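Uncharacterized HTH-type transcriptional regulator SAR2349 (Staphylococcus aureus, PDB 4EM2) probably binds DNA as a MarR-family transcription factor with a winged helix-turn-helix fold, and takes up salicylate at several sites. Local coordinates at residues T79-I82 / E83-R87. Numbering follows the deposited sequence.
Sequences TTLI and EISHR
Thr80 caps the N-terminus of helix 81-88 by accepting the amide of Glu83 on its hydroxyl, OG1 lying 3.1 Å from Glu83 N in a nearly straight bond (172°). Helix 81-88 packs against helix 92-104, the two corresponding to the helix-turn-helix of the MarR-type winged-helix fold. With chi1 at 66°, Thr80 OG1 stands between the backbone N and the carbonyl carbon and faces the amide of Glu83. Glu83 CG lies 3.4 Å from the same hydroxyl oxygen, Thr80 OG1.

Main-chain bonds then carry the helix forward. Ile84 N donates to Thr80 O at 2.9 Å, and Ser85 N to Leu81 O at 3.0 Å. Leu81 O also receives a weak second bond from the Ser85 hydroxyl, while His86 N reaches Ile82 O.

A polar cluster ties the residue preceding the cap to the next turn. Thr79 OG1 takes a hydrogen bond from Arg87 NH2 (2.9 Å), lying almost in the plane of the guanidinium at its edge. Glu83 OE1 is modelled 2.4 Å from Thr79 OG1, too close to be taken at face value, so a bond from the hydroxyl to the carboxylate remains doubtful in its details. Arg87 NH1 makes a salt bridge to Glu83 OE1, its hydrogen bond weak at 3.3 Å, and the main-chain Glu83 O sits over one guanidinium face. Arg87, bent at chi3 (-71°), folds back to reach this cluster, while its NE makes a salt bridge with Asp72 of helix 64-76.

Nonpolar contacts seat the helix against its neighbours. Ile84 packs on Ile69 and Ile73 of helix 64-76, and Leu81 on Ala95 of helix 92-104, with its side chain about 4 Å from a bound salicylate. Just before the cap, the Thr79 methyl CG2 rests 3.8 Å from Ile84 CG1, the two side chains crossing at about a right angle.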
ATOM      1  N   THR A  79       4.247 -14.273   6.265  1.00 29.25           N
ATOM      2  CA  THR A  79       4.003 -13.355   7.378  1.00 29.56           C
ATOM      3  C   THR A  79       2.690 -13.709   8.066  1.00 29.69           C
ATOM      4  O   THR A  79       2.029 -14.704   7.689  1.00 28.99           O
ATOM      5  CB  THR A  79       4.051 -11.873   6.937  1.00 31.06           C
ATOM      6  OG1 THR A  79       4.065 -11.021   8.099  1.00 30.68           O
ATOM      7  CG2 THR A  79       2.832 -11.527   6.052  1.00 31.71           C
ATOM      8  N   THR A  80       2.332 -12.958   9.112  1.00 30.23           N
ATOM      9  CA  THR A  80       1.112 -13.280   9.879  1.00 29.72           C
ATOM     10  C   THR A  80       0.206 -12.052  10.074  1.00 29.97           C
ATOM     11  O   THR A  80       0.667 -10.945   9.943  1.00 27.14           O
ATOM     12  CB  THR A  80       1.502 -13.753  11.307  1.00 30.49           C
ATOM     13  OG1 THR A  80       2.095 -12.637  11.996  1.00 31.30           O
ATOM     14  CG2 THR A  80       2.558 -14.920  11.234  1.00 28.99           C
ATOM     15  N   LEU A  81      -1.065 -12.290  10.387  1.00 31.27           N
ATOM     16  CA  LEU A  81      -1.996 -11.201  10.636  1.00 35.01           C
ATOM     17  C   LEU A  81      -1.354 -10.284  11.659  1.00 35.40           C
ATOM     18  O   LEU A  81      -1.408  -9.075  11.504  1.00 35.42           O
ATOM     19  CB  LEU A  81      -3.346 -11.726  11.141  1.00 36.77           C
ATOM     20  CG  LEU A  81      -4.349 -10.738  11.771  1.00 39.17           C
ATOM     21  CD1 LEU A  81      -4.650  -9.626  10.802  1.00 40.92           C
ATOM     22  CD2 LEU A  81      -5.661 -11.463  12.123  1.00 39.74           C
ATOM     23  N   ILE A  82      -0.715 -10.853  12.685  1.00 36.92           N
ATOM     24  CA  ILE A  82      -0.019 -10.053  13.715  1.00 37.58           C
ATOM     25  C   ILE A  82       1.003  -9.068  13.131  1.00 37.22           C
ATOM     26  O   ILE A  82       0.955  -7.853  13.402  1.00 37.93           O
ATOM     27  CB  ILE A  82       0.787 -10.941  14.700  1.00 38.82           C
ATOM     28  CG1 ILE A  82      -0.146 -11.919  15.423  1.00 42.07           C
ATOM     29  CG2 ILE A  82       1.590 -10.081  15.655  1.00 37.73           C
ATOM     30  CD1 ILE A  82      -1.440 -11.354  15.837  1.00 44.18           C
ATOM     31  N   GLU A  83       1.947  -9.589  12.344  1.00 37.26           N
ATOM     32  CA  GLU A  83       2.971  -8.737  11.759  1.00 36.48           C
ATOM     33  C   GLU A  83       2.359  -7.737  10.828  1.00 36.38           C
ATOM     34  O   GLU A  83       2.778  -6.596  10.810  1.00 34.60           O
ATOM     35  CB  GLU A  83       3.988  -9.524  10.953  1.00 38.53           C
ATOM     36  CG  GLU A  83       4.796 -10.551  11.754  1.00 41.36           C
ATOM     37  CD  GLU A  83       5.794 -11.297  10.876  1.00 43.32           C
ATOM     38  OE1 GLU A  83       5.941 -10.979   9.667  1.00 44.33           O
ATOM     39  OE2 GLU A  83       6.451 -12.206  11.403  1.00 45.59           O
ATOM     40  N   ILE A  84       1.381  -8.173  10.038  1.00 35.79           N
ATOM     41  CA  ILE A  84       0.758  -7.263   9.060  1.00 36.77           C
ATOM     42  C   ILE A  84       0.149  -6.035   9.778  1.00 37.74           C
ATOM     43  O   ILE A  84       0.476  -4.898   9.467  1.00 37.74           O
ATOM     44  CB  ILE A  84      -0.352  -7.979   8.235  1.00 35.85           C
ATOM     45  CG1 ILE A  84       0.244  -9.087   7.357  1.00 34.12           C
ATOM     46  CG2 ILE A  84      -1.045  -6.957   7.316  1.00 36.78           C
ATOM     47  CD1 ILE A  84      -0.798  -9.926   6.708  1.00 35.16           C
ATOM     48  N   SER A  85      -0.732  -6.294  10.733  1.00 38.97           N
ATOM     49  CA  SER A  85      -1.396  -5.245  11.518  1.00 41.06           C
ATOM     50  C   SER A  85      -0.410  -4.254  12.092  1.00 41.86           C
ATOM     51  O   SER A  85      -0.662  -3.044  12.094  1.00 41.32           O
ATOM     52  CB  SER A  85      -2.166  -5.864  12.671  1.00 41.74           C
ATOM     53  OG  SER A  85      -3.282  -6.541  12.146  1.00 45.83           O
ATOM     54  N   HIS A  86       0.711  -4.769  12.570  1.00 41.80           N
ATOM     55  CA  HIS A  86       1.717  -3.920  13.127  1.00 43.60           C
ATOM     56  C   HIS A  86       2.418  -3.037  12.078  1.00 44.03           C
ATOM     57  O   HIS A  86       2.545  -1.828  12.249  1.00 45.73           O
ATOM     58  CB  HIS A  86       2.727  -4.755  13.885  1.00 46.74           C
ATOM     59  CG  HIS A  86       3.836  -3.939  14.448  1.00 51.28           C
ATOM     60  ND1 HIS A  86       4.848  -3.422  13.664  1.00 53.42           N
ATOM     61  CD2 HIS A  86       4.039  -3.455  15.694  1.00 52.83           C
ATOM     62  CE1 HIS A  86       5.624  -2.648  14.405  1.00 54.72           C
ATOM     63  NE2 HIS A  86       5.154  -2.653  15.642  1.00 54.90           N
ATOM     64  N   ARG A  87       2.889  -3.601  10.987  1.00 41.81           N
ATOM     65  CA  ARG A  87       3.537  -2.741  10.013  1.00 40.52           C
ATOM     66  C   ARG A  87       2.557  -1.755   9.339  1.00 38.04           C
ATOM     67  O   ARG A  87       2.939  -0.664   8.973  1.00 36.70           O
ATOM     68  CB  ARG A  87       4.198  -3.561   8.874  1.00 39.63           C
ATOM     69  CG  ARG A  87       5.364  -4.458   9.254  1.00 37.58           C
ATOM     70  CD  ARG A  87       5.885  -5.134   7.983  1.00 32.58           C
ATOM     71  NE  ARG A  87       4.934  -6.136   7.499  1.00 27.68           N
ATOM     72  CZ  ARG A  87       5.026  -7.440   7.741  1.00 29.73           C
ATOM     73  NH1 ARG A  87       6.055  -7.905   8.454  1.00 27.02           N
ATOM     74  NH2 ARG A  87       4.047  -8.266   7.348  1.00 26.91           N
TER